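Local coordinates for protein extracellular ligand-binding receptor (Desulfohalobium retbaense DSM 5692, PDB 5ERE) that probably serves as an extracytoplasmic sensor, binding 2-oxo-4-methylpentanoic acid in a periplasmic-binding-protein domain and cytosine in a PAS-like Cache domain, at residues Gln22-Leu27 against Ser242-Arg247; Ala378-Thr383 against Ser454-Pro459; Gln420-Gln425 against Asp437-Val442. All blocks are in the same frame, centred on the assembly; numbering follows the deposited sequence.

Interaction 1 belongs to the periplasmic-binding-protein part of the chain, whereas interactions 2 and 3 belong to the Cache-type sensor part on the other side of the chain's centre. The centre of interaction 1 is about 59 Å from that of interaction 2 and about 63 Å from that of interaction 3. Interactions 2 and 3 have centres about 11 Å apart and join neighbouring strands of one antiparallel sheet, where Leu438 N lies 2.9 Å from Val455 O. Both reach the same cytosine. Interaction 1 stands apart from the ketoleucine site: the side chain of Ala24 is about 14 Å from the bound 2-oxo-4-methylpentanoic acid.

Interaction 1 (Gln22-Leu27 against Ser242-Arg247); sequences QRAVEL and SAFTDR
A steep helix-helix crossing in the periplasmic-binding-protein domain brings Arg23, Ala24 and Leu27 of helix 15-32 against Ala243, Phe244 and Arg247 of helix 239-248. The local axes approach to 10.9 Å with their directions 111° apart, so the contact is made by side chains reaching across a fairly wide gap. Phe244 reaches across it. With CG anti to the backbone N (chi1 -176°), its ring extends to the first helix, and CE2 comes 3.6 Å from CB of Arg23. The ring's edge also meets the helix backbone in its own plane, Ala24 N being 3.9 Å from CE2. Arg23 crosses the phenylalanine at about a right angle and touches it through CB and CD, its guanidinium plane turned 64° from the ring. One turn on, Leu27 divides its two methyls. CD2 rests on the backbone of the second helix, 3.8 Å from Phe244 CA, and also lies 4.2 Å from Ala243 CB. Leu27 CD1 lies 3.7 Å from Arg247 CD, on the aliphatic shaft, the two side chains running antiparallel alongside each other. The contact is therefore apolar, although two arginines flank it. Phe240 adds to it by touching both Ala24 and Leu27, while Val25 packs on strand 37-42 and helix 254-271. Helix 15-32 connects the adjacent parallel strands 3-8 and 37-42, the beta-alpha-beta crossover that begins the first lobe of the leucine-binding-protein fold, here packed against a helix from much later in the chain.

Interaction 2 (Ala378-Thr383 against Ser454-Pro459); sequences AYNCVT and SVLTQP. With CYT (6-aminopyrimidin-2(1H)-one), chain C.
Ala378 sets its CB 3.7 Å from Val455 CG1, while its carbonyl O accepts Gln458 NE2 at 2.9 Å. That donor sits 38° above the carbonyl plane, although the oxygen lies close to the plane of the glutamine amide. Tyr379 N then bonds to Leu456 O at 2.7 Å, and the two side chains run alongside each other with CD2 of the tyrosine 4.1 Å from CD2 of the leucine. Asn380 O in turn receives Leu456 N at 3.0 Å. Two successive residues facing Leu456 make a classic beta bulge. With Asn380 CG between backbone N and carbonyl carbon (chi1 66°), OD1 meets a water that donates to it and to Ser454 OG and accepts cytosine N4 at 2.8 Å; ND2 bonds to Glu431. Ser454 OG also has a probable, short bond to Asp437 OD1. On the other face, Cys381 SG lies 3.9 Å from Val455 CG2. Val382 returns to the pocket side, with CG2 3.5 Å from Ser454 CB and CG1 near cytosine N4. The Cache sheet continues through strand 390-394 beside 378-385 and strand 434-443 beside 449-457, while helix 362-374 packs on Ala378 and Cys381 and helix 324-357 on Val455.

Interaction 3 (Gln420-Gln425 against Asp437-Val442); sequences QPVLSQ and DLEHPV. With CYT (6-aminopyrimidin-2(1H)-one), chain C.
Pro421 lies over one face of the His440 imidazole, its CB 3.8 Å from the ring centroid and only 5° off the ring normal, a well-centred CH-pi contact. The histidine is also held through NE2, which bonds to Asp344 OD1 of helix 324-357. The pyrrolidine of Pro421 also meets that of Pro441, CD to CD at 4.0 Å. Val422 and Glu439 follow as an antiparallel hydrogen-bonded pair: Val422 N reaches Glu439 O at 2.9 Å, the return bond runs from Glu439 N to Val422 O, and their side chains leave the same face, CG2 of the valine meeting CB of the glutamate. Leu423 and Leu438 form the next, non-hydrogen-bonded pair on the other face, with CD1 of Leu423 3.8 Å from CB of Leu438. This alternation places strand 422-423 alongside strand 434-443 in the antiparallel sheet of the PAS-like Cache domain, with strand 449-457 also paired to 434-443. Past the leucines, Ser424 N gives its hydrogen to Asp437 O at 2.8 Å. The serine hydroxyl takes up the return bond in place of a backbone carbonyl: chi1 of 76° sets OG between the backbone N and the carbonyl carbon, where it accepts Asp437 N at 2.8 Å along a nearly straight path of 175°. OG donates in turn to Gln425 O, so the hydroxyl is gripped as both acceptor and donor. Asp437 carries the contact to the cytosine, its OD2 being 3.2 Å from ligand C6; OD1 probably bonds to Ser454 OG, at an unusually short distance, and OD2 bonds to Gln411 NE2, which would limit the carboxylate's rotation. Glu439 bends about its CB-CG bond and sets OE2 3.7 Å from the same C6, while OE1 bonds to Ser452 OG.

Interaction 1 (Gln22-Leu27 against Ser242-Arg247)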
loop_
_atom_site.group_PDB
_atom_site.type_symbol
_atom_site.label_atom_id
_atom_site.label_comp_id
_atom_site.label_asym_id
_atom_site.label_seq_id
_atom_site.Cartn_x
_atom_site.Cartn_y
_atom_site.Cartn_z
ATOM N N GLN A 22 -22.647 17.584 0.887
ATOM C CA GLN A 22 -24.062 17.905 1.001
ATOM C C GLN A 22 -24.801 17.591 -0.275
ATOM O O GLN A 22 -25.856 16.963 -0.236
ATOM C CB GLN A 22 -24.240 19.370 1.340
ATOM C CG GLN A 22 -25.667 19.919 1.336
ATOM C CD GLN A 22 -25.662 21.426 1.140
ATOM O OE1 GLN A 22 -25.669 22.179 2.101
ATOM N NE2 GLN A 22 -25.611 21.876 -0.129
ATOM N N ARG A 23 -24.267 18.064 -1.394
ATOM C CA ARG A 23 -24.792 17.720 -2.705
ATOM C C ARG A 23 -24.915 16.224 -2.951
ATOM O O ARG A 23 -25.964 15.734 -3.446
ATOM C CB ARG A 23 -23.878 18.344 -3.757
ATOM C CG ARG A 23 -24.055 19.818 -3.828
ATOM C CD ARG A 23 -23.044 20.449 -4.796
ATOM N NE ARG A 23 -23.325 21.859 -4.986
ATOM C CZ ARG A 23 -22.545 22.681 -5.686
ATOM N NH1 ARG A 23 -21.431 22.241 -6.236
ATOM N NH2 ARG A 23 -22.881 23.944 -5.826
ATOM N N ALA A 24 -23.861 15.471 -2.608
ATOM C CA ALA A 24 -23.878 14.058 -2.919
ATOM C C ALA A 24 -24.923 13.311 -2.058
ATOM O O ALA A 24 -25.593 12.404 -2.536
ATOM C CB ALA A 24 -22.550 13.483 -2.750
ATOM N N VAL A 25 -25.075 13.746 -0.811
ATOM C CA VAL A 25 -26.016 13.167 0.126
ATOM C C VAL A 25 -27.444 13.395 -0.320
ATOM O O VAL A 25 -28.274 12.493 -0.221
ATOM C CB VAL A 25 -25.810 13.745 1.512
ATOM C CG1 VAL A 25 -26.991 13.483 2.413
ATOM C CG2 VAL A 25 -24.569 13.133 2.099
ATOM N N GLU A 26 -27.722 14.598 -0.803
ATOM C CA GLU A 26 -29.064 14.939 -1.212
ATOM C C GLU A 26 -29.400 14.235 -2.498
ATOM O O GLU A 26 -30.516 13.753 -2.638
ATOM C CB GLU A 26 -29.253 16.435 -1.352
ATOM C CG GLU A 26 -29.056 17.131 -0.006
ATOM C CD GLU A 26 -30.007 18.263 0.236
ATOM O OE1 GLU A 26 -31.129 17.983 0.717
ATOM O OE2 GLU A 26 -29.619 19.421 -0.040
ATOM N N LEU A 27 -28.438 14.126 -3.408
ATOM C CA LEU A 27 -28.669 13.394 -4.654
ATOM C C LEU A 27 -28.970 11.893 -4.396
ATOM O O LEU A 27 -29.892 11.297 -4.982
ATOM C CB LEU A 27 -27.460 13.569 -5.560
ATOM C CG LEU A 27 -27.556 12.991 -6.963
ATOM C CD1 LEU A 27 -28.594 13.738 -7.759
ATOM C CD2 LEU A 27 -26.222 13.144 -7.615
ATOM N N SER A 242 -21.684 10.939 -13.379
ATOM C CA SER A 242 -22.499 11.597 -14.391
ATOM C C SER A 242 -23.773 12.235 -13.880
ATOM O O SER A 242 -24.122 13.329 -14.320
ATOM C CB SER A 242 -22.853 10.589 -15.479
ATOM O OG SER A 242 -23.658 11.201 -16.456
ATOM N N ALA A 243 -24.504 11.565 -12.988
ATOM C CA ALA A 243 -25.668 12.197 -12.365
ATOM C C ALA A 243 -25.310 13.505 -11.613
ATOM O O ALA A 243 -26.029 14.495 -11.680
ATOM C CB ALA A 243 -26.342 11.238 -11.390
ATOM N N PHE A 244 -24.222 13.466 -10.868
ATOM C CA PHE A 244 -23.787 14.616 -10.075
ATOM C C PHE A 244 -23.352 15.759 -11.012
ATOM O O PHE A 244 -23.797 16.901 -10.894
ATOM C CB PHE A 244 -22.673 14.179 -9.139
ATOM C CG PHE A 244 -22.212 15.235 -8.202
ATOM C CD1 PHE A 244 -21.395 16.270 -8.648
ATOM C CD2 PHE A 244 -22.564 15.184 -6.870
ATOM C CE1 PHE A 244 -20.949 17.261 -7.784
ATOM C CE2 PHE A 244 -22.126 16.137 -6.006
ATOM C CZ PHE A 244 -21.301 17.190 -6.456
ATOM N N THR A 245 -22.566 15.398 -12.006
ATOM C CA THR A 245 -22.050 16.372 -12.964
ATOM C C THR A 245 -23.163 17.064 -13.705
ATOM O O THR A 245 -23.127 18.278 -13.897
ATOM C CB THR A 245 -21.133 15.686 -13.945
ATOM O OG1 THR A 245 -20.040 15.136 -13.235
ATOM C CG2 THR A 245 -20.616 16.641 -15.021
ATOM N N ASP A 246 -24.170 16.290 -14.124
ATOM C CA ASP A 246 -25.268 16.852 -14.885
ATOM C C ASP A 246 -26.100 17.791 -14.043
ATOM O O ASP A 246 -26.563 18.828 -14.517
ATOM C CB ASP A 246 -26.178 15.739 -15.451
ATOM C CG ASP A 246 -25.491 14.901 -16.531
ATOM O OD1 ASP A 246 -24.512 15.370 -17.137
ATOM O OD2 ASP A 246 -25.937 13.761 -16.773
ATOM N N ARG A 247 -26.342 17.411 -12.800
ATOM C CA ARG A 247 -27.190 18.222 -11.943
ATOM C C ARG A 247 -26.452 19.505 -11.464
ATOM O O ARG A 247 -27.007 20.598 -11.464
ATOM C CB ARG A 247 -27.632 17.411 -10.729
ATOM C CG ARG A 247 -28.576 18.160 -9.837
ATOM C CD ARG A 247 -29.017 17.326 -8.681
ATOM N NE ARG A 247 -30.236 17.888 -8.131
ATOM C CZ ARG A 247 -31.406 17.823 -8.751
ATOM N NH1 ARG A 247 -31.494 17.193 -9.922
ATOM N NH2 ARG A 247 -32.480 18.381 -8.198
#

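Interaction 2 (Ala378-Thr383 against Ser454-Pro459)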
loop_
_atom_site.group_PDB
_atom_site.type_symbol
_atom_site.label_atom_id
_atom_site.label_comp_id
_atom_site.label_asym_id
_atom_site.label_seq_id
_atom_site.Cartn_x
_atom_site.Cartn_y
_atom_site.Cartn_z
ATOM N N ALA A 378 15.787 -18.088 4.454
ATOM C CA ALA A 378 16.114 -19.516 4.459
ATOM C C ALA A 378 15.090 -20.344 5.216
ATOM O O ALA A 378 14.536 -19.929 6.216
ATOM C CB ALA A 378 17.497 -19.747 5.066
ATOM N N TYR A 379 14.892 -21.543 4.706
ATOM C CA TYR A 379 14.181 -22.584 5.380
ATOM C C TYR A 379 15.198 -23.467 6.101
ATOM O O TYR A 379 15.007 -23.817 7.254
ATOM C CB TYR A 379 13.378 -23.389 4.369
ATOM C CG TYR A 379 12.592 -24.496 4.992
ATOM C CD1 TYR A 379 11.358 -24.247 5.559
ATOM C CD2 TYR A 379 13.082 -25.787 5.020
ATOM C CE1 TYR A 379 10.606 -25.258 6.105
ATOM C CE2 TYR A 379 12.333 -26.818 5.583
ATOM C CZ TYR A 379 11.093 -26.540 6.111
ATOM O OH TYR A 379 10.354 -27.542 6.673
ATOM N N ASN A 380 16.273 -23.841 5.400
ATOM C CA ASN A 380 17.431 -24.418 6.077
ATOM C C ASN A 380 18.695 -24.356 5.234
ATOM O O ASN A 380 18.687 -23.864 4.104
ATOM C CB ASN A 380 17.162 -25.864 6.533
ATOM C CG ASN A 380 16.959 -26.857 5.389
ATOM O OD1 ASN A 380 17.419 -26.672 4.280
ATOM N ND2 ASN A 380 16.294 -27.956 5.697
ATOM N N CYS A 381 19.776 -24.866 5.806
ATOM C CA CYS A 381 21.082 -24.906 5.173
ATOM C C CYS A 381 21.679 -26.288 5.320
ATOM O O CYS A 381 21.612 -26.905 6.390
ATOM C CB CYS A 381 22.035 -23.853 5.784
ATOM S SG CYS A 381 21.442 -22.150 5.779
ATOM N N VAL A 382 22.268 -26.781 4.241
ATOM C CA VAL A 382 22.889 -28.087 4.257
ATOM C C VAL A 382 24.255 -28.082 3.618
ATOM O O VAL A 382 24.622 -27.173 2.839
ATOM C CB VAL A 382 22.035 -29.137 3.544
ATOM C CG1 VAL A 382 20.668 -29.248 4.174
ATOM C CG2 VAL A 382 21.915 -28.815 2.048
ATOM N N THR A 383 25.011 -29.119 3.943
ATOM C CA THR A 383 26.173 -29.478 3.161
ATOM C C THR A 383 25.856 -30.793 2.497
ATOM O O THR A 383 25.066 -31.581 3.020
ATOM C CB THR A 383 27.456 -29.581 4.003
ATOM O OG1 THR A 383 27.258 -30.488 5.093
ATOM C CG2 THR A 383 27.829 -28.210 4.510
ATOM N N SER A 454 24.604 -25.203 0.759
ATOM C CA SER A 454 23.279 -24.768 0.262
ATOM C C SER A 454 22.457 -23.871 1.206
ATOM O O SER A 454 22.503 -24.031 2.432
ATOM C CB SER A 454 22.454 -26.010 -0.050
ATOM O OG SER A 454 21.054 -25.751 -0.076
ATOM N N VAL A 455 21.746 -22.900 0.634
ATOM C CA VAL A 455 20.607 -22.259 1.304
ATOM C C VAL A 455 19.385 -22.617 0.493
ATOM O O VAL A 455 19.351 -22.336 -0.690
ATOM C CB VAL A 455 20.709 -20.718 1.404
ATOM C CG1 VAL A 455 19.413 -20.110 1.945
ATOM C CG2 VAL A 455 21.858 -20.316 2.340
ATOM N N LEU A 456 18.418 -23.251 1.152
ATOM C CA LEU A 456 17.108 -23.499 0.588
ATOM C C LEU A 456 16.138 -22.411 1.079
ATOM O O LEU A 456 16.004 -22.168 2.280
ATOM C CB LEU A 456 16.631 -24.911 0.989
ATOM C CG LEU A 456 15.154 -25.217 0.787
ATOM C CD1 LEU A 456 14.784 -25.180 -0.673
ATOM C CD2 LEU A 456 14.793 -26.598 1.400
ATOM N N THR A 457 15.461 -21.737 0.157
ATOM C CA THR A 457 14.563 -20.638 0.545
ATOM C C THR A 457 13.212 -21.181 1.080
ATOM O O THR A 457 12.857 -22.309 0.825
ATOM C CB THR A 457 14.302 -19.669 -0.627
ATOM O OG1 THR A 457 13.779 -20.410 -1.724
ATOM C CG2 THR A 457 15.580 -18.974 -1.071
ATOM N N GLN A 458 12.502 -20.349 1.833
ATOM C CA GLN A 458 11.171 -20.630 2.373
ATOM C C GLN A 458 10.170 -20.946 1.266
ATOM O O GLN A 458 10.368 -20.465 0.170
ATOM C CB GLN A 458 10.662 -19.411 3.131
ATOM C CG GLN A 458 11.387 -19.093 4.448
ATOM C CD GLN A 458 10.819 -19.863 5.638
ATOM O OE1 GLN A 458 9.625 -20.172 5.676
ATOM N NE2 GLN A 458 11.672 -20.164 6.626
ATOM N N PRO A 459 9.110 -21.725 1.569
ATOM C CA PRO A 459 8.049 -22.024 0.597
ATOM C C PRO A 459 7.375 -20.767 0.076
ATOM O O PRO A 459 6.980 -20.763 -1.072
ATOM C CB PRO A 459 7.032 -22.868 1.387
ATOM C CG PRO A 459 7.672 -23.288 2.614
ATOM C CD PRO A 459 8.856 -22.369 2.879
HETATM N N3 CYT C . 17.034 -29.808 0.027
HETATM C C4 CYT C . 18.030 -28.988 0.360
HETATM N N1 CYT C . 17.958 -30.028 -2.157
HETATM C C2 CYT C . 16.963 -30.349 -1.223
HETATM O O2 CYT C . 16.016 -31.092 -1.566
HETATM N N4 CYT C . 18.045 -28.495 1.631
HETATM C C5 CYT C . 19.063 -28.646 -0.581
HETATM C C6 CYT C . 18.990 -29.180 -1.812
HETATM O O HOH W 1 19.632 -26.243 2.258
#

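Interaction 3 (Gln420-Gln425 against Asp437-Val442)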
loop_
_atom_site.group_PDB
_atom_site.type_symbol
_atom_site.label_atom_id
_atom_site.label_comp_id
_atom_site.label_asym_id
_atom_site.label_seq_id
_atom_site.Cartn_x
_atom_site.Cartn_y
_atom_site.Cartn_z
ATOM N N GLN A 420 30.919 -24.951 -10.246
ATOM C CA GLN A 420 30.594 -23.558 -10.020
ATOM C C GLN A 420 29.240 -23.424 -9.347
ATOM O O GLN A 420 28.416 -24.321 -9.457
ATOM C CB GLN A 420 30.606 -22.802 -11.351
ATOM C CG GLN A 420 32.016 -22.529 -11.841
ATOM C CD GLN A 420 32.033 -22.020 -13.247
ATOM O OE1 GLN A 420 31.208 -22.414 -14.077
ATOM N NE2 GLN A 420 32.954 -21.120 -13.526
ATOM N N PRO A 421 28.996 -22.276 -8.688
ATOM C CA PRO A 421 27.732 -22.042 -7.985
ATOM C C PRO A 421 26.524 -22.208 -8.886
ATOM O O PRO A 421 26.610 -21.968 -10.080
ATOM C CB PRO A 421 27.824 -20.590 -7.536
ATOM C CG PRO A 421 29.269 -20.230 -7.621
ATOM C CD PRO A 421 29.860 -21.081 -8.691
ATOM N N VAL A 422 25.402 -22.571 -8.294
ATOM C CA VAL A 422 24.141 -22.704 -9.035
ATOM C C VAL A 422 22.980 -22.122 -8.224
ATOM O O VAL A 422 23.036 -22.023 -6.977
ATOM C CB VAL A 422 23.858 -24.174 -9.389
ATOM C CG1 VAL A 422 24.931 -24.723 -10.332
ATOM C CG2 VAL A 422 23.773 -25.061 -8.113
ATOM N N LEU A 423 21.944 -21.690 -8.937
ATOM C CA LEU A 423 20.648 -21.373 -8.352
ATOM C C LEU A 423 19.685 -22.323 -9.010
ATOM O O LEU A 423 19.646 -22.375 -10.235
ATOM C CB LEU A 423 20.237 -19.902 -8.581
ATOM C CG LEU A 423 18.899 -19.472 -7.943
ATOM C CD1 LEU A 423 19.004 -19.445 -6.380
ATOM C CD2 LEU A 423 18.418 -18.142 -8.451
ATOM N N SER A 424 18.908 -23.080 -8.225
ATOM C CA SER A 424 18.024 -24.073 -8.832
ATOM C C SER A 424 16.778 -23.435 -9.443
ATOM O O SER A 424 16.404 -22.303 -9.128
ATOM C CB SER A 424 17.592 -25.142 -7.803
ATOM O OG SER A 424 16.612 -24.635 -6.915
ATOM N N GLN A 425 16.141 -24.182 -10.343
ATOM C CA GLN A 425 14.756 -23.948 -10.712
ATOM C C GLN A 425 13.901 -24.267 -9.486
ATOM O O GLN A 425 14.391 -24.889 -8.575
ATOM C CB GLN A 425 14.334 -24.870 -11.869
ATOM C CG GLN A 425 15.185 -24.841 -13.102
ATOM C CD GLN A 425 15.132 -23.497 -13.835
ATOM O OE1 GLN A 425 14.213 -22.692 -13.636
ATOM N NE2 GLN A 425 16.125 -23.251 -14.681
ATOM N N ASP A 437 16.907 -23.530 -4.327
ATOM C CA ASP A 437 18.185 -23.850 -3.687
ATOM C C ASP A 437 19.336 -23.033 -4.290
ATOM O O ASP A 437 19.507 -23.020 -5.513
ATOM C CB ASP A 437 18.457 -25.362 -3.870
ATOM C CG ASP A 437 19.739 -25.840 -3.163
ATOM O OD1 ASP A 437 20.181 -25.203 -2.197
ATOM O OD2 ASP A 437 20.298 -26.877 -3.576
ATOM N N LEU A 438 20.113 -22.340 -3.459
ATOM C CA LEU A 438 21.341 -21.685 -3.913
ATOM C C LEU A 438 22.528 -22.437 -3.347
ATOM O O LEU A 438 22.641 -22.578 -2.117
ATOM C CB LEU A 438 21.363 -20.211 -3.477
ATOM C CG LEU A 438 22.635 -19.385 -3.712
ATOM C CD1 LEU A 438 23.078 -19.383 -5.133
ATOM C CD2 LEU A 438 22.367 -17.965 -3.263
ATOM N N GLU A 439 23.392 -22.945 -4.227
ATOM C CA GLU A 439 24.559 -23.733 -3.789
ATOM C C GLU A 439 25.887 -23.211 -4.289
ATOM O O GLU A 439 26.011 -22.764 -5.430
ATOM C CB GLU A 439 24.440 -25.184 -4.231
ATOM C CG GLU A 439 23.161 -25.894 -3.776
ATOM C CD GLU A 439 23.394 -27.256 -3.087
ATOM O OE1 GLU A 439 24.555 -27.622 -2.780
ATOM O OE2 GLU A 439 22.387 -27.962 -2.823
ATOM N N HIS A 440 26.889 -23.267 -3.423
ATOM C CA HIS A 440 28.264 -23.014 -3.838
ATOM C C HIS A 440 29.091 -24.269 -3.619
ATOM O O HIS A 440 28.910 -24.974 -2.617
ATOM C CB HIS A 440 28.877 -21.836 -3.078
ATOM C CG HIS A 440 28.424 -20.499 -3.567
ATOM N ND1 HIS A 440 29.294 -19.573 -4.103
ATOM C CD2 HIS A 440 27.196 -19.935 -3.622
ATOM C CE1 HIS A 440 28.619 -18.486 -4.440
ATOM N NE2 HIS A 440 27.346 -18.683 -4.162
ATOM N N PRO A 441 30.019 -24.537 -4.546
ATOM C CA PRO A 441 30.945 -25.647 -4.340
ATOM C C PRO A 441 31.954 -25.342 -3.252
ATOM O O PRO A 441 32.295 -24.177 -2.988
ATOM C CB PRO A 441 31.644 -25.781 -5.697
ATOM C CG PRO A 441 31.634 -24.389 -6.250
ATOM C CD PRO A 441 30.339 -23.778 -5.776
ATOM N N VAL A 442 32.427 -26.414 -2.647
ATOM C CA VAL A 442 33.448 -26.350 -1.618
ATOM C C VAL A 442 34.694 -27.111 -2.016
ATOM O O VAL A 442 34.616 -28.251 -2.449
ATOM C CB VAL A 442 32.943 -26.926 -0.283
ATOM C CG1 VAL A 442 34.044 -26.842 0.778
ATOM C CG2 VAL A 442 31.670 -26.213 0.166
HETATM N N3 CYT C . 17.034 -29.808 0.027
HETATM C C4 CYT C . 18.030 -28.988 0.360
HETATM N N1 CYT C . 17.958 -30.028 -2.157
HETATM C C2 CYT C . 16.963 -30.349 -1.223
HETATM O O2 CYT C . 16.016 -31.092 -1.566
HETATM N N4 CYT C . 18.045 -28.495 1.631
HETATM C C5 CYT C . 19.063 -28.646 -0.581
HETATM C C6 CYT C . 18.990 -29.180 -1.812
#